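Local coordinates for protein serine--tRNA ligase (Pyrococcus horikoshii, PDB 2DQ0) that attaches serine to tRNA(Ser), and probably to tRNA(Sec), using ATP, as a homodimeric class II aminoacyl-tRNA synthetase, at residues Val305-Tyr310 with Ile324-Glu329; Leu204-Glu209 with Phe331-Ile336; Ser231-Glu236 with Leu348-Ala353. All coordinates share one frame; numbering follows the deposited sequence.

Contacts 1 and 2 are neighbours, with centres about 10 Å apart. Both use helix 316-333, first through buried residues of its second half, then at its C-terminal end. They touch where Q307 CG lies 3.6 Å from L207 CD1. Contact 1 is at the active site, since its E306 binds the seryl part of the bound seryl-adenylate analogue (SSA). Contact 2 lies toward the surface, away from the serine and ATP sites. Contact 3 stands apart, its centre about 20 Å from that of contact 1 and about 28 Å from that of contact 2. It lies where the catalytic core meets the N-terminal extension. The side chain of its V351 is about 9 Å from SSA.

Contact 1 (Val305-Tyr310 with Ile324-Glu329); sequences VEQFVY and IRNAEE. With SSA (5'-O-(N-(L-seryl)-sulfamoyl)adenosine), chain G.
Q307 has CG anti to the carbonyl carbon (chi1 -65°) and an extended chain beyond it, which carries its amide from strand 301-311 to helix 316-333. There it meets N326, whose CB points toward the strand. The two side chains cross obliquely, with amide planes 34° apart. Q307 NE2 lies 3.5 Å from N326 CB, and Q307 CD lies 3.9 Å from N326 CB. The other branch faces the next residue of the helix: Q307 OE1 is 4.0 Å from A327 N. L207 of helix 190-209 packs against both Q307 and N326. Q307 also touches S405.

E306 projects elsewhere, to the bound ligand. Its chain bends at chi2 (87°) and brings both carboxylate oxygens to the seryl group of SSA. E306 OE1 accepts a hydrogen bond from SSA OG at 2.7 Å. E306 OE2 accepts one from SSA N10 at 2.6 Å. T406 and E254 also bond SSA.

The strand therefore serves two purposes through adjacent residues. Q307 reaches helix 316-333 in a buried contact. One carboxylate, that of E306, accepts from the hydroxyl and the amino group of the seryl moiety, which probably lets the site read serine by both groups.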
loop_
_atom_site.group_PDB
_atom_site.type_symbol
_atom_site.label_atom_id
_atom_site.label_comp_id
_atom_site.label_asym_id
_atom_site.label_seq_id
_atom_site.Cartn_x
_atom_site.Cartn_y
_atom_site.Cartn_z
ATOM N N VAL A 305 10.323 8.583 -3.874
ATOM C CA VAL A 305 11.599 8.447 -3.195
ATOM C C VAL A 305 11.649 9.737 -2.379
ATOM O O VAL A 305 11.578 10.833 -2.944
ATOM C CB VAL A 305 12.752 8.411 -4.205
ATOM C CG1 VAL A 305 14.100 8.434 -3.487
ATOM C CG2 VAL A 305 12.630 7.169 -5.062
ATOM N N GLU A 306 11.770 9.607 -1.061
ATOM C CA GLU A 306 11.741 10.762 -0.165
ATOM C C GLU A 306 12.989 11.049 0.666
ATOM O O GLU A 306 13.603 10.138 1.216
ATOM C CB GLU A 306 10.552 10.585 0.792
ATOM C CG GLU A 306 10.410 11.647 1.861
ATOM C CD GLU A 306 9.613 12.827 1.382
ATOM O OE1 GLU A 306 9.520 13.007 0.153
ATOM O OE2 GLU A 306 9.085 13.574 2.233
ATOM N N GLN A 307 13.331 12.332 0.778
ATOM C CA GLN A 307 14.468 12.774 1.593
ATOM C C GLN A 307 13.918 13.204 2.948
ATOM O O GLN A 307 12.949 13.967 3.009
ATOM C CB GLN A 307 15.152 14.018 1.008
ATOM C CG GLN A 307 15.839 13.900 -0.341
ATOM C CD GLN A 307 16.339 15.257 -0.800
ATOM O OE1 GLN A 307 15.764 15.893 -1.699
ATOM N NE2 GLN A 307 17.397 15.728 -0.161
ATOM N N PHE A 308 14.521 12.736 4.035
ATOM C CA PHE A 308 14.075 13.171 5.356
ATOM C C PHE A 308 15.310 13.430 6.198
ATOM O O PHE A 308 16.268 12.643 6.177
ATOM C CB PHE A 308 13.189 12.131 6.005
ATOM C CG PHE A 308 12.485 12.617 7.249
ATOM C CD1 PHE A 308 13.167 12.711 8.472
ATOM C CD2 PHE A 308 11.119 12.926 7.210
ATOM C CE1 PHE A 308 12.492 13.094 9.633
ATOM C CE2 PHE A 308 10.435 13.311 8.359
ATOM C CZ PHE A 308 11.119 13.396 9.581
ATOM N N VAL A 309 15.263 14.537 6.943
ATOM C CA VAL A 309 16.370 15.013 7.764
ATOM C C VAL A 309 16.066 15.408 9.206
ATOM O O VAL A 309 15.079 16.098 9.503
ATOM C CB VAL A 309 17.026 16.242 7.092
ATOM C CG1 VAL A 309 18.088 16.843 7.991
ATOM C CG2 VAL A 309 17.633 15.839 5.766
ATOM N N TYR A 310 16.944 14.961 10.101
ATOM C CA TYR A 310 16.869 15.292 11.519
ATOM C C TYR A 310 18.139 16.086 11.715
ATOM O O TYR A 310 19.223 15.557 11.490
ATOM C CB TYR A 310 16.973 14.059 12.408
ATOM C CG TYR A 310 15.788 13.132 12.430
ATOM C CD1 TYR A 310 15.567 12.217 11.397
ATOM C CD2 TYR A 310 14.925 13.111 13.523
ATOM C CE1 TYR A 310 14.519 11.297 11.464
ATOM C CE2 TYR A 310 13.870 12.192 13.597
ATOM C CZ TYR A 310 13.677 11.289 12.564
ATOM O OH TYR A 310 12.647 10.373 12.644
ATOM N N ILE A 324 16.472 20.848 -1.262
ATOM C CA ILE A 324 15.828 21.373 -2.474
ATOM C C ILE A 324 16.816 21.316 -3.655
ATOM O O ILE A 324 16.421 21.047 -4.792
ATOM C CB ILE A 324 15.302 22.838 -2.286
ATOM C CG1 ILE A 324 14.551 23.303 -3.538
ATOM C CG2 ILE A 324 16.452 23.788 -2.022
ATOM C CD1 ILE A 324 13.269 22.551 -3.846
ATOM N N ARG A 325 18.100 21.538 -3.377
ATOM C CA ARG A 325 19.115 21.494 -4.422
ATOM C C ARG A 325 19.313 20.050 -4.839
ATOM O O ARG A 325 19.641 19.755 -5.997
ATOM C CB ARG A 325 20.445 22.062 -3.926
ATOM C CG ARG A 325 20.403 23.513 -3.462
ATOM C CD ARG A 325 20.551 24.496 -4.607
ATOM N NE ARG A 325 20.455 25.890 -4.163
ATOM C CZ ARG A 325 20.577 26.937 -4.980
ATOM N NH1 ARG A 325 20.800 26.749 -6.282
ATOM N NH2 ARG A 325 20.471 28.174 -4.502
ATOM N N ASN A 326 19.135 19.144 -3.888
ATOM C CA ASN A 326 19.289 17.725 -4.189
ATOM C C ASN A 326 18.215 17.332 -5.181
ATOM O O ASN A 326 18.496 16.587 -6.111
ATOM C CB ASN A 326 19.180 16.873 -2.920
ATOM C CG ASN A 326 20.437 16.924 -2.069
ATOM O OD1 ASN A 326 20.454 16.426 -0.952
ATOM N ND2 ASN A 326 21.489 17.528 -2.596
ATOM N N ALA A 327 16.989 17.837 -4.993
ATOM C CA ALA A 327 15.898 17.530 -5.930
ATOM C C ALA A 327 16.143 18.240 -7.256
ATOM O O ALA A 327 15.917 17.663 -8.312
ATOM C CB ALA A 327 14.569 17.947 -5.371
ATOM N N GLU A 328 16.615 19.485 -7.205
ATOM C CA GLU A 328 16.909 20.236 -8.435
ATOM C C GLU A 328 17.899 19.498 -9.326
ATOM O O GLU A 328 17.751 19.501 -10.547
ATOM C CB GLU A 328 17.486 21.627 -8.124
ATOM C CG GLU A 328 16.497 22.594 -7.544
ATOM C CD GLU A 328 17.064 23.975 -7.347
ATOM O OE1 GLU A 328 17.441 24.614 -8.354
ATOM O OE2 GLU A 328 17.123 24.426 -6.181
ATOM N N GLU A 329 18.907 18.870 -8.716
ATOM C CA GLU A 329 19.916 18.149 -9.483
ATOM C C GLU A 329 19.321 17.012 -10.263
ATOM O O GLU A 329 19.687 16.789 -11.423
ATOM C CB GLU A 329 21.012 17.602 -8.578
ATOM C CG GLU A 329 22.092 18.602 -8.214
ATOM C CD GLU A 329 23.118 18.005 -7.259
ATOM O OE1 GLU A 329 23.571 16.871 -7.527
ATOM O OE2 GLU A 329 23.474 18.660 -6.251
HETATM N N10 SSA G . 6.680 14.555 2.259
HETATM C CA SSA G . 6.530 15.737 1.390
HETATM C CB SSA G . 7.743 15.929 0.521
HETATM O OG SSA G . 7.832 14.945 -0.515
HETATM C C9 SSA G . 5.319 15.661 0.468
HETATM O O9 SSA G . 4.646 14.637 0.389
HETATM N N8 SSA G . 5.020 16.766 -0.225
HETATM S S1 SSA G . 3.791 16.766 -1.261
HETATM O O1S SSA G . 2.605 16.512 -0.456
HETATM O O2S SSA G . 3.910 18.003 -2.024
HETATM O "O5'" SSA G . 4.073 15.524 -2.177
HETATM C "C5'" SSA G . 5.293 15.451 -2.888
HETATM C "C4'" SSA G . 5.072 15.248 -4.354
HETATM O "O4'" SSA G . 4.385 14.006 -4.600
HETATM C "C3'" SSA G . 4.242 16.272 -5.104
HETATM O "O3'" SSA G . 5.020 17.423 -5.361
HETATM C "C2'" SSA G . 3.986 15.494 -6.382
HETATM O "O2'" SSA G . 5.105 15.380 -7.227
HETATM C "C1'" SSA G . 3.635 14.118 -5.801
HETATM N N9 SSA G . 2.230 13.962 -5.435
HETATM C C8 SSA G . 1.547 14.458 -4.336
HETATM N N7 SSA G . 0.280 14.130 -4.315
HETATM C C5 SSA G . 0.111 13.376 -5.472
HETATM C C6 SSA G . -1.020 12.739 -6.046
HETATM N N6 SSA G . -2.230 12.769 -5.495
HETATM N N1 SSA G . -0.847 12.047 -7.215
HETATM C C2 SSA G . 0.387 12.011 -7.765
HETATM N N3 SSA G . 1.529 12.581 -7.316
HETATM C C4 SSA G . 1.312 13.261 -6.167
#

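Contact 2 (Leu204-Glu209 with Phe331-Ile336); sequences LDRLIE and FQELEI
This is a salt bridge between two helix ends near the protein surface. R206, in the last turn of helix 190-209, pairs with E333, at the end of helix 316-333. The two side chains approach from opposite directions. R206 grips the carboxylate side-on with two nitrogens, one to each oxygen. R206 NE donates to E333 OE1 at 2.8 Å, with an N-H...O angle of 131°. R206 NH2 donates to E333 OE2 at 2.6 Å and 135°. Neither bond is straight. The guanidinium and carboxylate planes are turned 43° against each other, yet both oxygens are met on their syn sides. The chain of R206 bends at chi2 and chi3 to present this edge.

Just past E333 the helix closes in a Schellman motif, with E335 at positive phi and backbone bonds E335 N to Q332 O and I336 N to F331 O. E333 carries its negative charge near the C-terminal end of its helix, where the dipole would disfavour it; R206 is likely to compensate.

V433 touches both residues, and F202 of helix 190-209 packs on E333. L204 packs on L197 and I208 on I194 of the second subunit, while L204 and L207 rest on strand 273-282.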
loop_
_atom_site.group_PDB
_atom_site.type_symbol
_atom_site.label_atom_id
_atom_site.label_comp_id
_atom_site.label_asym_id
_atom_site.label_seq_id
_atom_site.Cartn_x
_atom_site.Cartn_y
_atom_site.Cartn_z
ATOM N N LEU A 204 17.199 7.081 -5.696
ATOM C CA LEU A 204 17.784 6.319 -4.613
ATOM C C LEU A 204 19.308 6.351 -4.633
ATOM O O LEU A 204 19.934 6.629 -3.618
ATOM C CB LEU A 204 17.300 4.882 -4.710
ATOM C CG LEU A 204 16.932 4.197 -3.408
ATOM C CD1 LEU A 204 16.285 5.177 -2.427
ATOM C CD2 LEU A 204 15.977 3.077 -3.747
ATOM N N ASP A 205 19.891 6.074 -5.796
ATOM C CA ASP A 205 21.340 6.046 -5.953
ATOM C C ASP A 205 22.012 7.367 -5.617
ATOM O O ASP A 205 22.974 7.430 -4.843
ATOM C CB ASP A 205 21.704 5.641 -7.389
ATOM C CG ASP A 205 21.632 4.135 -7.613
ATOM O OD1 ASP A 205 21.409 3.360 -6.647
ATOM O OD2 ASP A 205 21.803 3.713 -8.770
ATOM N N ARG A 206 21.500 8.432 -6.201
ATOM C CA ARG A 206 22.074 9.728 -5.970
ATOM C C ARG A 206 22.035 10.181 -4.511
ATOM O O ARG A 206 23.025 10.706 -4.016
ATOM C CB ARG A 206 21.393 10.757 -6.861
ATOM C CG ARG A 206 22.354 11.449 -7.784
ATOM C CD ARG A 206 22.963 10.461 -8.731
ATOM N NE ARG A 206 23.279 11.086 -10.007
ATOM C CZ ARG A 206 23.584 10.400 -11.106
ATOM N NH1 ARG A 206 23.624 9.063 -11.085
ATOM N NH2 ARG A 206 23.816 11.047 -12.242
ATOM N N LEU A 207 20.910 10.003 -3.823
ATOM C CA LEU A 207 20.841 10.412 -2.425
ATOM C C LEU A 207 21.796 9.557 -1.611
ATOM O O LEU A 207 22.426 10.047 -0.665
ATOM C CB LEU A 207 19.426 10.290 -1.867
ATOM C CG LEU A 207 18.557 11.540 -2.027
ATOM C CD1 LEU A 207 19.125 12.653 -1.166
ATOM C CD2 LEU A 207 18.492 11.977 -3.476
ATOM N N ILE A 208 21.917 8.283 -1.982
ATOM C CA ILE A 208 22.846 7.395 -1.287
ATOM C C ILE A 208 24.282 7.904 -1.453
ATOM O O ILE A 208 25.051 7.921 -0.500
ATOM C CB ILE A 208 22.769 5.956 -1.810
ATOM C CG1 ILE A 208 21.502 5.282 -1.294
ATOM C CG2 ILE A 208 23.959 5.162 -1.328
ATOM C CD1 ILE A 208 21.384 3.843 -1.741
ATOM N N GLU A 209 24.652 8.322 -2.656
ATOM C CA GLU A 209 25.998 8.850 -2.837
ATOM C C GLU A 209 26.201 10.082 -1.930
ATOM O O GLU A 209 27.305 10.325 -1.459
ATOM C CB GLU A 209 26.245 9.262 -4.294
ATOM C CG GLU A 209 25.944 8.206 -5.336
ATOM C CD GLU A 209 25.945 8.771 -6.757
ATOM O OE1 GLU A 209 25.592 8.021 -7.699
ATOM O OE2 GLU A 209 26.296 9.964 -6.931
ATOM N N PHE A 331 16.233 16.617 -11.441
ATOM C CA PHE A 331 15.496 17.066 -12.606
ATOM C C PHE A 331 16.377 17.677 -13.676
ATOM O O PHE A 331 16.040 17.627 -14.860
ATOM C CB PHE A 331 14.357 17.982 -12.178
ATOM C CG PHE A 331 13.218 17.227 -11.548
ATOM C CD1 PHE A 331 12.136 16.786 -12.334
ATOM C CD2 PHE A 331 13.274 16.862 -10.183
ATOM C CE1 PHE A 331 11.125 15.990 -11.780
ATOM C CE2 PHE A 331 12.279 16.069 -9.613
ATOM C CZ PHE A 331 11.187 15.624 -10.412
ATOM N N GLN A 332 17.518 18.232 -13.281
ATOM C CA GLN A 332 18.436 18.752 -14.287
ATOM C C GLN A 332 19.021 17.557 -15.062
ATOM O O GLN A 332 19.079 17.588 -16.298
ATOM C CB GLN A 332 19.539 19.585 -13.651
ATOM C CG GLN A 332 19.019 20.867 -13.049
ATOM C CD GLN A 332 20.083 21.641 -12.312
ATOM O OE1 GLN A 332 19.795 22.638 -11.652
ATOM N NE2 GLN A 332 21.318 21.191 -12.421
ATOM N N GLU A 333 19.418 16.491 -14.363
ATOM C CA GLU A 333 19.950 15.321 -15.073
ATOM C C GLU A 333 18.861 14.705 -15.972
ATOM O O GLU A 333 19.138 14.183 -17.059
ATOM C CB GLU A 333 20.490 14.280 -14.082
ATOM C CG GLU A 333 21.636 14.820 -13.204
ATOM C CD GLU A 333 22.602 13.740 -12.707
ATOM O OE1 GLU A 333 22.540 13.365 -11.511
ATOM O OE2 GLU A 333 23.425 13.272 -13.524
ATOM N N LEU A 334 17.618 14.776 -15.503
ATOM C CA LEU A 334 16.468 14.265 -16.229
ATOM C C LEU A 334 16.126 15.229 -17.376
ATOM O O LEU A 334 15.192 14.989 -18.151
ATOM C CB LEU A 334 15.286 14.138 -15.266
ATOM C CG LEU A 334 14.846 12.743 -14.829
ATOM C CD1 LEU A 334 15.916 11.754 -15.109
ATOM C CD2 LEU A 334 14.477 12.748 -13.370
ATOM N N GLU A 335 16.894 16.318 -17.463
ATOM C CA GLU A 335 16.726 17.338 -18.497
ATOM C C GLU A 335 15.299 17.897 -18.499
ATOM O O GLU A 335 14.641 17.975 -19.547
ATOM C CB GLU A 335 17.051 16.753 -19.880
ATOM C CG GLU A 335 18.428 16.104 -20.019
ATOM C CD GLU A 335 18.618 15.399 -21.364
ATOM O OE1 GLU A 335 19.363 14.386 -21.431
ATOM O OE2 GLU A 335 18.021 15.861 -22.364
ATOM N N ILE A 336 14.824 18.287 -17.319
ATOM C CA ILE A 336 13.479 18.837 -17.207
ATOM C C ILE A 336 13.516 20.297 -16.776
ATOM O O ILE A 336 13.858 20.614 -15.632
ATOM C CB ILE A 336 12.605 18.041 -16.197
ATOM C CG1 ILE A 336 12.521 16.566 -16.619
ATOM C CG2 ILE A 336 11.189 18.632 -16.164
ATOM C CD1 ILE A 336 11.789 16.323 -17.958
#

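Contact 3 (Ser231-Glu236 with Leu348-Ala353); sequences SFEDFE and LGYVAA
Y350 meets S231 and E233 from a loop between strands 338-342 and 354-362. Along that loop, L348 comes first, and its carbonyl O accepts a hydrogen bond from K355. G349 follows with positive phi (93°). A CB at these backbone angles would collide with L348 O, which is consistent with glycine here. G349 O is held by R21.

Y350 carries most of the contact. S231 CB approaches its ring obliquely, 3.7 Å from Y350 CD2, and lies 3.8 Å from Y350 CB. E233 bends at chi2 and brings its carboxylate to the ring. E233 OE1 lies over one face, and E233 OE2 is 3.9 Å from Y350 CZ. The carboxylate and ring planes are 90° apart. S231 OG also gives E233 OE1 a weak hydrogen bond of 3.1 Å. The hydroxyl of Y350 has its hydrogen-bond partners in the N-terminal extension, E23 and K26. Replacing Y350 with an alanine removes the ring that S231 CB and the E233 carboxylate lie against, and would probably open a gap there and leave E23 and K26 without this shared partner.

V351 adds a loose touch, with V351 CG2 4.5 Å from S231 N. It also packs on C377 and W380. A352 O accepts a weak hydrogen bond from R21, and A353 makes backbone hydrogen bonds with H111 and N376.

S231 to D234 form a type I beta turn that leads into helix 234-237. This turn and the loop 348-353 meet beside the N-terminal extension, whose R21, E23 and K26 bond to the loop, with strand 354-362 starting just beyond.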
loop_
_atom_site.group_PDB
_atom_site.type_symbol
_atom_site.label_atom_id
_atom_site.label_comp_id
_atom_site.label_asym_id
_atom_site.label_seq_id
_atom_site.Cartn_x
_atom_site.Cartn_y
_atom_site.Cartn_z
ATOM N N SER A 231 -1.408 18.027 10.078
ATOM C CA SER A 231 -2.545 18.601 10.768
ATOM C C SER A 231 -3.705 17.622 10.682
ATOM O O SER A 231 -3.817 16.838 9.730
ATOM C CB SER A 231 -2.933 19.959 10.171
ATOM O OG SER A 231 -3.304 19.841 8.819
ATOM N N PHE A 232 -4.552 17.663 11.696
ATOM C CA PHE A 232 -5.688 16.775 11.781
ATOM C C PHE A 232 -6.643 16.821 10.592
ATOM O O PHE A 232 -7.358 15.854 10.345
ATOM C CB PHE A 232 -6.419 17.043 13.093
ATOM C CG PHE A 232 -5.607 16.691 14.308
ATOM C CD1 PHE A 232 -5.271 15.374 14.572
ATOM C CD2 PHE A 232 -5.165 17.673 15.175
ATOM C CE1 PHE A 232 -4.508 15.046 15.681
ATOM C CE2 PHE A 232 -4.398 17.350 16.287
ATOM C CZ PHE A 232 -4.069 16.039 16.541
ATOM N N GLU A 233 -6.652 17.923 9.843
ATOM C CA GLU A 233 -7.534 18.023 8.680
ATOM C C GLU A 233 -7.205 16.935 7.658
ATOM O O GLU A 233 -8.084 16.481 6.916
ATOM C CB GLU A 233 -7.415 19.395 8.015
ATOM C CG GLU A 233 -7.938 20.535 8.858
ATOM C CD GLU A 233 -6.818 21.330 9.509
ATOM O OE1 GLU A 233 -5.933 20.702 10.136
ATOM O OE2 GLU A 233 -6.821 22.580 9.395
ATOM N N ASP A 234 -5.938 16.522 7.626
ATOM C CA ASP A 234 -5.498 15.492 6.699
ATOM C C ASP A 234 -6.261 14.166 6.844
ATOM O O ASP A 234 -6.410 13.444 5.850
ATOM C CB ASP A 234 -3.997 15.241 6.851
ATOM C CG ASP A 234 -3.149 16.180 6.008
ATOM O OD1 ASP A 234 -1.936 15.923 5.900
ATOM O OD2 ASP A 234 -3.675 17.169 5.460
ATOM N N PHE A 235 -6.736 13.842 8.055
ATOM C CA PHE A 235 -7.485 12.592 8.261
ATOM C C PHE A 235 -8.765 12.598 7.459
ATOM O O PHE A 235 -9.276 11.556 7.080
ATOM C CB PHE A 235 -7.851 12.352 9.736
ATOM C CG PHE A 235 -6.707 11.891 10.581
ATOM C CD1 PHE A 235 -5.977 12.800 11.346
ATOM C CD2 PHE A 235 -6.303 10.562 10.546
ATOM C CE1 PHE A 235 -4.849 12.390 12.060
ATOM C CE2 PHE A 235 -5.178 10.135 11.251
ATOM C CZ PHE A 235 -4.444 11.056 12.011
ATOM N N GLU A 236 -9.283 13.779 7.181
ATOM C CA GLU A 236 -10.513 13.857 6.416
ATOM C C GLU A 236 -10.220 13.933 4.912
ATOM O O GLU A 236 -10.860 13.265 4.103
ATOM C CB GLU A 236 -11.300 15.085 6.878
ATOM C CG GLU A 236 -12.752 15.137 6.446
ATOM C CD GLU A 236 -13.429 16.448 6.851
ATOM O OE1 GLU A 236 -14.601 16.659 6.460
ATOM O OE2 GLU A 236 -12.792 17.267 7.558
ATOM N N LEU A 348 0.981 27.873 2.314
ATOM C CA LEU A 348 2.011 27.102 2.985
ATOM C C LEU A 348 1.667 25.802 3.706
ATOM O O LEU A 348 2.435 24.830 3.622
ATOM C CB LEU A 348 2.807 28.008 3.926
ATOM C CG LEU A 348 4.049 27.347 4.558
ATOM C CD1 LEU A 348 4.892 26.679 3.467
ATOM C CD2 LEU A 348 4.870 28.391 5.347
ATOM N N GLY A 349 0.551 25.740 4.416
ATOM C CA GLY A 349 0.276 24.486 5.103
ATOM C C GLY A 349 0.811 24.504 6.526
ATOM O O GLY A 349 1.800 25.175 6.823
ATOM N N TYR A 350 0.153 23.751 7.401
ATOM C CA TYR A 350 0.481 23.696 8.819
ATOM C C TYR A 350 1.855 23.244 9.298
ATOM O O TYR A 350 2.406 23.812 10.232
ATOM C CB TYR A 350 -0.571 22.845 9.536
ATOM C CG TYR A 350 -1.826 23.597 9.897
ATOM C CD1 TYR A 350 -2.445 24.429 8.963
ATOM C CD2 TYR A 350 -2.379 23.506 11.184
ATOM C CE1 TYR A 350 -3.575 25.161 9.292
ATOM C CE2 TYR A 350 -3.516 24.230 11.528
ATOM C CZ TYR A 350 -4.111 25.065 10.568
ATOM O OH TYR A 350 -5.233 25.820 10.867
ATOM N N VAL A 351 2.418 22.229 8.668
ATOM C CA VAL A 351 3.679 21.702 9.145
ATOM C C VAL A 351 4.931 22.521 8.893
ATOM O O VAL A 351 5.794 22.626 9.767
ATOM C CB VAL A 351 3.906 20.286 8.591
ATOM C CG1 VAL A 351 5.063 19.633 9.327
ATOM C CG2 VAL A 351 2.628 19.466 8.731
ATOM N N ALA A 352 5.038 23.122 7.717
ATOM C CA ALA A 352 6.251 23.853 7.396
ATOM C C ALA A 352 6.376 25.276 7.902
ATOM O O ALA A 352 5.391 25.977 8.116
ATOM C CB ALA A 352 6.470 23.829 5.891
ATOM N N ALA A 353 7.621 25.681 8.104
ATOM C CA ALA A 353 7.939 27.043 8.508
ATOM C C ALA A 353 8.236 27.785 7.201
ATOM O O ALA A 353 7.949 28.967 7.065
ATOM C CB ALA A 353 9.170 27.062 9.405
#